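Salicylate 5-hydroxylase, large oxygenase component (Ralstonia sp., PDB 7C8Z) catalyses, as the oxygenase component of a multicomponent enzyme, the NADH- and O2-dependent 5-hydroxylation of salicylate to gentisate, using a [2Fe-2S] cluster and a single iron ion. Local coordinates at residues R57-E60 with R61-A65; D127-P131 with Y132-N136; D240-H243 with P244-H248; T369-R372 with L373-N377; F384-A387 with D388-E391. All blocks are in the same frame, centred on the assembly; numbering follows the deposited sequence.

How the contacts relate
Contacts 3 and 5 build the mononuclear iron site: H243 and H248 come from the first, D389 from the second, and one water bound to the metal belongs to both. Their centres lie 11 Å apart. Contact 4, on the preceding helix, has its centre 18 Å from that of contact 5 and touches it where F384 N meets N377 O, 3.2 Å away. Contact 2 holds half of the [2Fe-2S] ligands. Within one chain its nearest atoms stay about 36 Å from contact 3, yet H133 is hydrogen-bonded to D240 of a neighbouring subunit, which brings the cluster of one subunit next to the mononuclear iron site of the other. Contact 1 stands apart from both metal sites.

Contact 1. Residues R57-E60 with R61-A65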
# COMPACT_ATOMS: atom_id res chain seq x y z
N ARG A 57 -18.57 17.86 4.66
CA ARG A 57 -19.90 18.44 4.86
C ARG A 57 -20.98 17.40 4.62
O ARG A 57 -22.02 17.41 5.29
CB ARG A 57 -20.09 19.64 3.94
CG ARG A 57 -21.30 20.47 4.30
CD ARG A 57 -21.64 21.48 3.22
NE ARG A 57 -20.47 22.26 2.84
CZ ARG A 57 -20.38 22.99 1.74
NH1 ARG A 57 -21.39 23.04 0.88
NH2 ARG A 57 -19.27 23.67 1.49
N GLU A 58 -20.76 16.49 3.67
CA GLU A 58 -21.70 15.40 3.44
C GLU A 58 -21.81 14.51 4.68
O GLU A 58 -22.91 14.09 5.05
CB GLU A 58 -21.27 14.57 2.23
CG GLU A 58 -21.47 15.25 0.90
CD GLU A 58 -20.92 14.44 -0.24
OE1 GLU A 58 -19.85 13.83 -0.08
OE2 GLU A 58 -21.56 14.44 -1.31
N LEU A 59 -20.67 14.20 5.30
CA LEU A 59 -20.71 13.43 6.54
C LEU A 59 -21.49 14.17 7.62
O LEU A 59 -22.31 13.57 8.32
CB LEU A 59 -19.30 13.12 7.02
CG LEU A 59 -18.45 12.09 6.27
CD1 LEU A 59 -17.09 11.95 6.95
CD2 LEU A 59 -19.15 10.74 6.17
N GLU A 60 -21.26 15.48 7.75
CA GLU A 60 -21.92 16.25 8.80
C GLU A 60 -23.43 16.33 8.59
O GLU A 60 -24.20 16.21 9.55
CB GLU A 60 -21.32 17.65 8.88
CG GLU A 60 -19.85 17.69 9.27
CD GLU A 60 -19.63 17.81 10.78
OE1 GLU A 60 -20.40 17.19 11.54
OE2 GLU A 60 -18.70 18.53 11.19
N ARG A 61 -23.87 16.52 7.34
CA ARG A 61 -25.25 16.89 7.06
C ARG A 61 -26.12 15.78 6.50
O ARG A 61 -27.35 15.90 6.52
CB ARG A 61 -25.29 18.08 6.10
CG ARG A 61 -24.63 19.34 6.65
CD ARG A 61 -24.88 20.53 5.75
NE ARG A 61 -24.25 21.74 6.26
CZ ARG A 61 -24.24 22.90 5.61
NH1 ARG A 61 -24.82 23.01 4.43
NH2 ARG A 61 -23.64 23.96 6.15
N LEU A 62 -25.53 14.69 5.99
CA LEU A 62 -26.30 13.58 5.46
C LEU A 62 -26.17 12.31 6.28
O LEU A 62 -27.09 11.49 6.27
CB LEU A 62 -25.89 13.28 4.01
CG LEU A 62 -26.30 14.29 2.93
CD1 LEU A 62 -27.68 14.85 3.19
CD2 LEU A 62 -25.29 15.42 2.82
N PHE A 63 -25.05 12.12 6.98
CA PHE A 63 -24.81 10.93 7.77
C PHE A 63 -24.90 11.14 9.27
O PHE A 63 -25.31 10.23 9.99
CB PHE A 63 -23.42 10.35 7.45
CG PHE A 63 -23.33 9.73 6.09
CD1 PHE A 63 -23.09 10.52 4.97
CD2 PHE A 63 -23.47 8.37 5.93
CE1 PHE A 63 -23.01 9.95 3.72
CE2 PHE A 63 -23.39 7.79 4.68
CZ PHE A 63 -23.16 8.58 3.57
N TYR A 64 -24.53 12.32 9.76
CA TYR A 64 -24.48 12.58 11.19
C TYR A 64 -25.64 13.44 11.68
O TYR A 64 -25.68 13.77 12.87
CB TYR A 64 -23.15 13.25 11.56
CG TYR A 64 -21.93 12.47 11.16
CD1 TYR A 64 -21.97 11.08 11.04
CD2 TYR A 64 -20.72 13.11 10.90
CE1 TYR A 64 -20.84 10.36 10.68
CE2 TYR A 64 -19.59 12.39 10.54
CZ TYR A 64 -19.66 11.02 10.43
OH TYR A 64 -18.53 10.31 10.06
N ALA A 65 -26.57 13.81 10.81
CA ALA A 65 -27.66 14.69 11.22
C ALA A 65 -28.84 14.52 10.28
O ALA A 65 -28.66 14.35 9.07
CB ALA A 65 -27.21 16.15 11.24
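A first torsion of -167° in R57, with CG opposite the backbone N, and one of -62° in R61, with CG opposite the carbonyl carbon, lay the two arginines side by side, pointing the same way. The anti chi1 and extended chi2 of R57 put its CD over one face of the R61 guanidinium, displaced toward the rim and 3.7 Å from R61 NH1, and the bend at chi3 turns NE and the guanidinium beyond it. The two guanidinium planes diverge by 42°, and each group has its own partner: R57 NH1 forms a salt bridge with E442, just past helix 427-440, and R61 NH1 a hydrogen bond with V439 O near the C-terminal end of that helix. The backbone here is the C-terminal part of helix 52-63, where it widens into a pi-type turn. R61 N still bonds R57 O at 2.9 Å and L62 N bonds E58 O at 2.8 Å, but Y64 N reaches five residues back to L59 O in a weak bond of 2.9 Å. That same carbonyl oxygen lies over one face of the Y64 ring. L59 CB touches Y64 CE2 at 3.6 Å, and L59 CD2 lies 4.1 Å from F63 CD1. E58 O meets the F63 ring at its edge. Y64 OH bonds E90 N; the E60 side chain crosses Y64 obliquely, its carboxylate accepting backbone N-H groups of V29 and F30 of a neighbouring subunit.

Contact 2. Residues D127-P131 with Y132-N136. With FES (Fe2/s2 (inorganic) cluster), chain I.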
# COMPACT_ATOMS: atom_id res chain seq x y z
N ASP A 127 -21.30 -6.35 29.06
CA ASP A 127 -21.10 -4.91 29.14
C ASP A 127 -19.98 -4.54 28.19
O ASP A 127 -19.22 -5.40 27.73
CB ASP A 127 -20.74 -4.50 30.57
CG ASP A 127 -19.69 -5.41 31.20
OD1 ASP A 127 -18.74 -5.81 30.49
OD2 ASP A 127 -19.81 -5.73 32.40
N PHE A 128 -19.92 -3.27 27.83
CA PHE A 128 -18.78 -2.80 27.05
C PHE A 128 -17.69 -2.39 28.03
O PHE A 128 -17.97 -1.99 29.16
CB PHE A 128 -19.17 -1.63 26.15
CG PHE A 128 -20.24 -1.99 25.15
CD1 PHE A 128 -20.06 -3.05 24.27
CD2 PHE A 128 -21.43 -1.28 25.10
CE1 PHE A 128 -21.04 -3.39 23.36
CE2 PHE A 128 -22.42 -1.62 24.20
CZ PHE A 128 -22.22 -2.68 23.32
N PHE A 129 -16.44 -2.55 27.62
CA PHE A 129 -15.36 -2.13 28.51
C PHE A 129 -14.13 -1.79 27.69
O PHE A 129 -13.82 -2.44 26.69
CB PHE A 129 -15.04 -3.20 29.56
CG PHE A 129 -14.00 -4.19 29.14
CD1 PHE A 129 -14.34 -5.26 28.32
CD2 PHE A 129 -12.69 -4.07 29.57
CE1 PHE A 129 -13.39 -6.18 27.93
CE2 PHE A 129 -11.73 -4.99 29.18
CZ PHE A 129 -12.08 -6.04 28.36
N CYS A 130 -13.45 -0.74 28.11
CA CYS A 130 -12.20 -0.38 27.47
C CYS A 130 -11.03 -0.78 28.34
O CYS A 130 -10.97 -0.36 29.52
CB CYS A 130 -12.15 1.11 27.19
SG CYS A 130 -10.78 1.56 26.12
N PRO A 131 -10.09 -1.54 27.78
CA PRO A 131 -9.01 -2.12 28.58
C PRO A 131 -7.81 -1.21 28.79
O PRO A 131 -6.92 -1.59 29.56
CB PRO A 131 -8.61 -3.35 27.75
CG PRO A 131 -8.86 -2.93 26.35
CD PRO A 131 -10.07 -2.02 26.39
N TYR A 132 -7.76 -0.05 28.14
CA TYR A 132 -6.65 0.87 28.40
C TYR A 132 -6.58 1.21 29.88
O TYR A 132 -5.52 1.09 30.51
CB TYR A 132 -6.80 2.13 27.55
CG TYR A 132 -5.51 2.90 27.34
CD1 TYR A 132 -4.33 2.51 27.97
CD2 TYR A 132 -5.47 4.02 26.51
CE1 TYR A 132 -3.15 3.21 27.78
CE2 TYR A 132 -4.30 4.73 26.32
CZ TYR A 132 -3.14 4.32 26.96
OH TYR A 132 -1.97 5.03 26.76
N HIS A 133 -7.72 1.61 30.47
CA HIS A 133 -7.82 1.81 31.91
C HIS A 133 -9.06 1.13 32.47
O HIS A 133 -9.48 1.43 33.59
CB HIS A 133 -7.79 3.30 32.25
CG HIS A 133 -6.61 4.02 31.66
ND1 HIS A 133 -6.52 4.34 30.32
CD2 HIS A 133 -5.45 4.45 32.22
CE1 HIS A 133 -5.38 4.95 30.09
NE2 HIS A 133 -4.71 5.03 31.22
N GLN A 134 -9.66 0.22 31.69
CA GLN A 134 -10.72 -0.68 32.15
C GLN A 134 -11.96 0.07 32.61
O GLN A 134 -12.53 -0.21 33.67
CB GLN A 134 -10.20 -1.61 33.25
CG GLN A 134 -9.02 -2.44 32.83
CD GLN A 134 -9.42 -3.65 32.00
OE1 GLN A 134 -10.60 -3.95 31.86
NE2 GLN A 134 -8.43 -4.34 31.45
N TRP A 135 -12.41 1.02 31.79
CA TRP A 135 -13.69 1.67 32.06
C TRP A 135 -14.81 0.76 31.61
O TRP A 135 -14.75 0.18 30.52
CB TRP A 135 -13.78 3.02 31.35
CG TRP A 135 -13.13 4.15 32.09
CD1 TRP A 135 -12.11 4.06 32.99
CD2 TRP A 135 -13.44 5.55 31.99
NE1 TRP A 135 -11.77 5.31 33.46
CE2 TRP A 135 -12.57 6.24 32.86
CE3 TRP A 135 -14.37 6.29 31.24
CZ2 TRP A 135 -12.61 7.63 33.01
CZ3 TRP A 135 -14.40 7.67 31.40
CH2 TRP A 135 -13.52 8.32 32.27
N ASN A 136 -15.83 0.61 32.45
CA ASN A 136 -16.93 -0.32 32.20
C ASN A 136 -18.22 0.45 31.93
O ASN A 136 -18.58 1.35 32.69
CB ASN A 136 -17.11 -1.27 33.39
CG ASN A 136 -18.13 -2.37 33.13
OD1 ASN A 136 -19.32 -2.11 32.94
ND2 ASN A 136 -17.66 -3.61 33.12
FE1 FES I . -8.68 5.03 29.26
FE2 FES I . -11.03 3.70 27.79
S1 FES I . -10.24 3.60 29.83
S2 FES I . -9.48 5.11 27.22
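Y132 follows the turn out of C130, its CB 4.3 Å from C130 SG, and H133 CE1 stands over the centre of one face of its ring, the two rings being inclined to each other. The tyrosine hydroxyl at the far end bonds N237 of a neighbouring subunit. H133 turns its imidazole edge to the cluster and binds FE1 through ND1 at 2.5 Å, while its NE2 is hydrogen-bonded to D240 of that neighbouring subunit. C130 SG lies 2.7 Å from FE2. Cysteine, two residues and histidine at the tip of a beta hairpin form the second ligand loop of a Rieske domain; C110 and H112 of the first loop complete the set, so each iron has ligands of one kind, two histidines or two cysteines. Q134 takes a left-handed backbone conformation at the end of this turn. Its chain bends at chi2 (-79°) and comes back alongside F129, with the amide nearly parallel to the ring and OE1 at the ring's edge; its NE2 bonds L246 O of the neighbouring subunit. W135 forms the antiparallel hydrogen-bonded pair with C130, W135 O accepting C130 N at 2.9 Å, and sets one face of its indole against the bridging sulfide, CD1 being 3.7 Å from S1. N136, in the non-hydrogen-bonded pair with F129, reaches D127. Its ND2 gives D127 OD2 a nearly straight bond of 3.1 Å (169°), with OD2 in the amide plane of N136 but ND2 above the carboxylate plane.

Contact 3. Residues D240-H243 with P244-H248. With FE (Fe (III) ion), chain J.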
# COMPACT_ATOMS: atom_id res chain seq x y z
N ASP A 240 -30.45 4.68 -11.14
CA ASP A 240 -30.25 4.69 -12.59
C ASP A 240 -31.06 3.56 -13.20
O ASP A 240 -30.65 2.40 -13.15
CB ASP A 240 -28.76 4.51 -12.90
CG ASP A 240 -28.42 4.79 -14.35
OD1 ASP A 240 -29.32 4.75 -15.22
OD2 ASP A 240 -27.22 5.04 -14.63
N PRO A 241 -32.20 3.86 -13.82
CA PRO A 241 -33.12 2.78 -14.23
C PRO A 241 -32.86 2.20 -15.61
O PRO A 241 -33.30 1.08 -15.88
CB PRO A 241 -34.50 3.46 -14.17
CG PRO A 241 -34.23 4.96 -14.05
CD PRO A 241 -32.75 5.19 -14.12
N TYR A 242 -32.18 2.92 -16.49
CA TYR A 242 -32.03 2.47 -17.87
C TYR A 242 -30.63 1.98 -18.20
O TYR A 242 -30.40 1.53 -19.33
CB TYR A 242 -32.46 3.57 -18.83
CG TYR A 242 -31.41 4.60 -19.19
CD1 TYR A 242 -30.87 5.45 -18.22
CD2 TYR A 242 -30.99 4.76 -20.50
CE1 TYR A 242 -29.93 6.41 -18.56
CE2 TYR A 242 -30.05 5.71 -20.85
CZ TYR A 242 -29.52 6.53 -19.88
OH TYR A 242 -28.59 7.47 -20.25
N HIS A 243 -29.69 2.06 -17.27
CA HIS A 243 -28.39 1.41 -17.44
C HIS A 243 -28.44 -0.12 -17.39
O HIS A 243 -27.70 -0.75 -18.15
CB HIS A 243 -27.40 1.95 -16.40
CG HIS A 243 -27.31 1.12 -15.15
ND1 HIS A 243 -27.97 1.45 -13.99
CD2 HIS A 243 -26.62 -0.02 -14.89
CE1 HIS A 243 -27.70 0.54 -13.06
NE2 HIS A 243 -26.89 -0.36 -13.58
N PRO A 244 -29.27 -0.76 -16.54
CA PRO A 244 -29.18 -2.23 -16.44
C PRO A 244 -29.39 -2.97 -17.75
O PRO A 244 -28.69 -3.96 -18.01
CB PRO A 244 -30.27 -2.58 -15.42
CG PRO A 244 -30.44 -1.34 -14.61
CD PRO A 244 -30.28 -0.23 -15.60
N GLY A 245 -30.31 -2.51 -18.59
CA GLY A 245 -30.51 -3.17 -19.87
C GLY A 245 -29.42 -2.89 -20.88
O GLY A 245 -29.44 -3.49 -21.97
N LEU A 246 -28.48 -2.00 -20.56
CA LEU A 246 -27.39 -1.64 -21.45
C LEU A 246 -26.02 -2.00 -20.92
O LEU A 246 -25.11 -2.27 -21.71
CB LEU A 246 -27.43 -0.14 -21.77
CG LEU A 246 -28.74 0.41 -22.35
CD1 LEU A 246 -28.68 1.93 -22.44
CD2 LEU A 246 -29.04 -0.20 -23.70
N LEU A 247 -25.84 -2.01 -19.59
CA LEU A 247 -24.55 -2.32 -18.99
C LEU A 247 -24.42 -3.82 -18.71
O LEU A 247 -23.47 -4.46 -19.17
CB LEU A 247 -24.36 -1.51 -17.71
CG LEU A 247 -23.17 -1.86 -16.81
CD1 LEU A 247 -21.91 -1.22 -17.36
CD2 LEU A 247 -23.41 -1.40 -15.38
N HIS A 248 -25.38 -4.38 -17.97
CA HIS A 248 -25.39 -5.81 -17.64
C HIS A 248 -25.94 -6.59 -18.82
O HIS A 248 -27.15 -6.72 -18.99
CB HIS A 248 -26.23 -6.07 -16.39
CG HIS A 248 -25.90 -5.18 -15.24
ND1 HIS A 248 -24.61 -4.87 -14.87
CD2 HIS A 248 -26.71 -4.52 -14.37
CE1 HIS A 248 -24.63 -4.06 -13.83
NE2 HIS A 248 -25.89 -3.84 -13.50
FE FE J . -26.31 -2.10 -12.21
O HOH W 1 -27.94 -3.63 -11.94
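H243 and H248 meet at the iron, which H243 NE2 binds at 2.3 Å and H248 NE2 at 2.2 Å. The two imidazoles are set obliquely, their planes 77° apart, and H248 NE2 comes to the edge of the H243 ring. D389 and a water fill further positions, giving the two-histidine, one-carboxylate site of ring-hydroxylating oxygenases. Hydrogen bonds hold the H243 end. Its ND1 donates to D240 O at 3.0 Å, from above the carbonyl plane. H243 O takes two backbone donors and starts the short, weakly bonded helix 244-247: L247 N at 2.7 Å, nearly along the C=O axis, and L246 N at 2.8 Å, well above the carbonyl plane. Carbon contacts then pack the ring. P244 CD makes a CH-pi contact over one face, 3.4 Å from the H243 ring centroid, and L247 CD2 approaches H243 CD2 to 3.5 Å. With ND1 occupied as a donor, NE2 is the nitrogen presented to the metal. D240 thus links the iron ligand, through its backbone O, to the Rieske ligand H133 of a neighbouring subunit, through its carboxylate, which also forms a salt bridge with R113 there, consistent with the electron route between subunits in related oxygenases.

Contact 4. Residues T369-R372 with L373-N377; sequences TQRR and LIQAN
L373 folds back along T369, one turn earlier in the helix, and the two side chains run alongside each other in the same direction. L373 CB rests 3.6 Å from T369 O and is just as far from Q370 O. A chi1 of -75° directs CG away from its own carbonyl and over the preceding turn, where it comes within 3.4 Å of T369 O. From there CD1 continues toward the threonine methyl and lies 4.2 Å from T369 CG2, a loose contact. Beyond the helix L373 also packs on L220 of strand 217-227 and on an apolar side chain of another protein's chain. This is the C-terminal part of helix 366-375, with regular bonds four residues apart: L373 N to T369 O, I374 N to Q370 O at 2.8 Å, Q375 N to R371 O at 2.9 Å, and a more bent one from A376 N to R372 O as the chain tightens into a 3-10 turn at 376-377. The branch of I374 does as L373 does, CG1 standing 3.3 Å from Q370 O. On another side of the helix the aliphatic part of R371 runs beside the extended Q375, R371 CG 4.1 Å from Q375 CD, before bending at chi2 and chi3 toward salt bridges with D309 and E367. R372 stretches out straight to NE, and its buried guanidinium is gripped by D364, E313 and N337 O, tying the helix to the loops beside it.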
# COMPACT_ATOMS: atom_id res chain seq x y z
N THR A 369 -33.95 -21.97 0.48
CA THR A 369 -32.63 -21.50 0.89
C THR A 369 -31.60 -21.76 -0.20
O THR A 369 -30.83 -20.85 -0.57
CB THR A 369 -32.19 -22.17 2.19
OG1 THR A 369 -33.09 -21.80 3.25
CG2 THR A 369 -30.77 -21.74 2.55
N GLN A 370 -31.57 -22.99 -0.77
CA GLN A 370 -30.52 -23.22 -1.75
C GLN A 370 -30.78 -22.37 -3.00
O GLN A 370 -29.84 -21.92 -3.67
CB GLN A 370 -30.43 -24.69 -2.18
CG GLN A 370 -29.90 -25.53 -1.04
CD GLN A 370 -29.95 -27.05 -1.20
OE1 GLN A 370 -31.03 -27.72 -1.24
NE2 GLN A 370 -28.74 -27.60 -0.81
N ARG A 371 -32.06 -22.15 -3.32
CA ARG A 371 -32.43 -21.31 -4.46
C ARG A 371 -31.87 -19.90 -4.30
O ARG A 371 -31.25 -19.36 -5.23
CB ARG A 371 -33.95 -21.26 -4.60
CG ARG A 371 -34.46 -20.18 -5.55
CD ARG A 371 -35.67 -20.64 -6.38
NE ARG A 371 -36.59 -21.44 -5.57
CZ ARG A 371 -37.02 -22.65 -5.91
NH1 ARG A 371 -36.63 -23.21 -7.04
NH2 ARG A 371 -37.85 -23.29 -5.10
N ARG A 372 -32.09 -19.28 -3.14
CA ARG A 372 -31.53 -17.95 -2.92
C ARG A 372 -30.01 -17.99 -3.02
O ARG A 372 -29.40 -17.11 -3.64
CB ARG A 372 -31.96 -17.40 -1.56
CG ARG A 372 -33.46 -17.46 -1.28
CD ARG A 372 -33.87 -16.42 -0.24
NE ARG A 372 -35.24 -16.63 0.23
CZ ARG A 372 -36.32 -16.16 -0.38
NH1 ARG A 372 -36.20 -15.44 -1.49
NH2 ARG A 372 -37.52 -16.40 0.12
N LEU A 373 -29.39 -19.02 -2.45
CA LEU A 373 -27.93 -19.09 -2.45
C LEU A 373 -27.39 -19.18 -3.87
O LEU A 373 -26.44 -18.48 -4.24
CB LEU A 373 -27.45 -20.28 -1.62
CG LEU A 373 -27.55 -20.11 -0.10
CD1 LEU A 373 -27.10 -21.38 0.59
CD2 LEU A 373 -26.74 -18.91 0.37
N ILE A 374 -27.99 -20.04 -4.70
CA ILE A 374 -27.50 -20.22 -6.06
C ILE A 374 -27.77 -18.97 -6.89
O ILE A 374 -26.94 -18.57 -7.72
CB ILE A 374 -28.12 -21.48 -6.70
CG1 ILE A 374 -27.65 -22.73 -5.95
CG2 ILE A 374 -27.74 -21.58 -8.17
CD1 ILE A 374 -27.83 -24.04 -6.72
N GLN A 375 -28.91 -18.31 -6.67
CA GLN A 375 -29.18 -17.10 -7.43
C GLN A 375 -28.30 -15.93 -6.99
O GLN A 375 -28.13 -14.98 -7.75
CB GLN A 375 -30.65 -16.72 -7.31
CG GLN A 375 -31.58 -17.64 -8.09
CD GLN A 375 -33.03 -17.22 -7.98
OE1 GLN A 375 -33.93 -18.06 -7.99
NE2 GLN A 375 -33.25 -15.92 -7.86
N ALA A 376 -27.71 -16.00 -5.79
CA ALA A 376 -26.74 -14.98 -5.39
C ALA A 376 -25.50 -14.93 -6.28
O ALA A 376 -24.72 -13.98 -6.17
CB ALA A 376 -26.32 -15.20 -3.93
N ASN A 377 -25.29 -15.92 -7.15
CA ASN A 377 -24.15 -15.88 -8.07
C ASN A 377 -24.24 -14.74 -9.07
O ASN A 377 -23.24 -14.45 -9.75
CB ASN A 377 -24.02 -17.22 -8.80
CG ASN A 377 -23.23 -18.25 -8.00
OD1 ASN A 377 -22.49 -17.90 -7.07
ND2 ASN A 377 -23.38 -19.52 -8.36

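Contact 5. Residues F384-A387 with D388-E391; sequences FVSA and DDGE. With FE (Fe (III) ion), chain J.
F384 O and D388 OD2 are merely neighbours, 4.0 Å apart, with no interaction between the two oxygens; D388 OD2 also has a weak hydrogen bond with H248 ND1. V385 O comes next, 3.8 Å from D389 OD2, and the V385 side chain packs on H248. S386 O accepts D389 N at 3.1 Å, a bent bond whose donor stands above the carbonyl plane, and D389 CB rests beside this carbonyl. A chi1 of -66° sets the D389 carboxylate back along the turn and toward the metal. Its OD1 binds the iron at 2.2 Å while OD2 stays 3.1 Å away, so the carboxylate serves mainly through one oxygen; N237 adds a weak hydrogen bond to OD1. A387 O opens the regular helical pattern, taking E391 N at 3.0 Å in a bond of 163°, and E391 CG folds over that oxygen. The loop thus runs into the start of helix 387-402, coming from helix 366-375; within it F384 pairs with N377 through the backbone and stacks on W250. L247 of helix 244-247 packs against D388 and D389, and the chain of another protein lies against A387 and E391.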
# COMPACT_ATOMS: atom_id res chain seq x y z
N PHE A 384 -22.48 -12.09 -11.79
CA PHE A 384 -22.62 -11.88 -13.23
C PHE A 384 -23.13 -10.48 -13.54
O PHE A 384 -22.82 -9.93 -14.61
CB PHE A 384 -23.55 -12.93 -13.83
CG PHE A 384 -22.94 -14.30 -13.93
CD1 PHE A 384 -21.90 -14.54 -14.81
CD2 PHE A 384 -23.41 -15.34 -13.15
CE1 PHE A 384 -21.33 -15.80 -14.91
CE2 PHE A 384 -22.85 -16.60 -13.24
CZ PHE A 384 -21.81 -16.83 -14.12
N VAL A 385 -23.87 -9.87 -12.63
CA VAL A 385 -24.46 -8.56 -12.84
C VAL A 385 -23.76 -7.49 -12.02
O VAL A 385 -23.56 -6.37 -12.50
CB VAL A 385 -25.98 -8.61 -12.52
CG1 VAL A 385 -26.54 -7.21 -12.27
CG2 VAL A 385 -26.74 -9.32 -13.63
N SER A 386 -23.33 -7.81 -10.80
CA SER A 386 -22.97 -6.76 -9.85
C SER A 386 -21.54 -6.25 -10.00
O SER A 386 -21.26 -5.11 -9.61
CB SER A 386 -23.21 -7.25 -8.43
OG SER A 386 -24.59 -7.29 -8.14
N ALA A 387 -20.62 -7.06 -10.54
CA ALA A 387 -19.23 -6.60 -10.66
C ALA A 387 -19.11 -5.39 -11.57
O ALA A 387 -18.32 -4.46 -11.30
CB ALA A 387 -18.35 -7.74 -11.16
N ASP A 388 -19.89 -5.37 -12.66
CA ASP A 388 -19.92 -4.22 -13.56
C ASP A 388 -20.17 -2.92 -12.81
O ASP A 388 -19.61 -1.87 -13.16
CB ASP A 388 -20.99 -4.42 -14.64
CG ASP A 388 -20.73 -5.65 -15.50
OD1 ASP A 388 -19.55 -5.97 -15.74
OD2 ASP A 388 -21.72 -6.29 -15.93
N ASP A 389 -21.01 -2.96 -11.77
CA ASP A 389 -21.38 -1.74 -11.07
C ASP A 389 -20.18 -1.12 -10.38
O ASP A 389 -19.89 0.08 -10.57
CB ASP A 389 -22.49 -2.05 -10.05
CG ASP A 389 -23.78 -2.47 -10.72
OD1 ASP A 389 -24.18 -1.80 -11.70
OD2 ASP A 389 -24.39 -3.46 -10.26
N GLY A 390 -19.46 -1.90 -9.58
CA GLY A 390 -18.25 -1.40 -8.97
C GLY A 390 -17.23 -0.94 -10.00
O GLY A 390 -16.57 0.09 -9.81
N GLU A 391 -17.11 -1.68 -11.10
CA GLU A 391 -16.14 -1.28 -12.13
C GLU A 391 -16.47 0.11 -12.68
O GLU A 391 -15.61 1.00 -12.70
CB GLU A 391 -16.10 -2.31 -13.25
CG GLU A 391 -15.74 -3.74 -12.81
CD GLU A 391 -14.26 -3.94 -12.49
OE1 GLU A 391 -13.62 -3.02 -11.93
OE2 GLU A 391 -13.74 -5.03 -12.81
FE FE J . -26.31 -2.10 -12.21
O HOH W 1 -27.94 -3.63 -11.94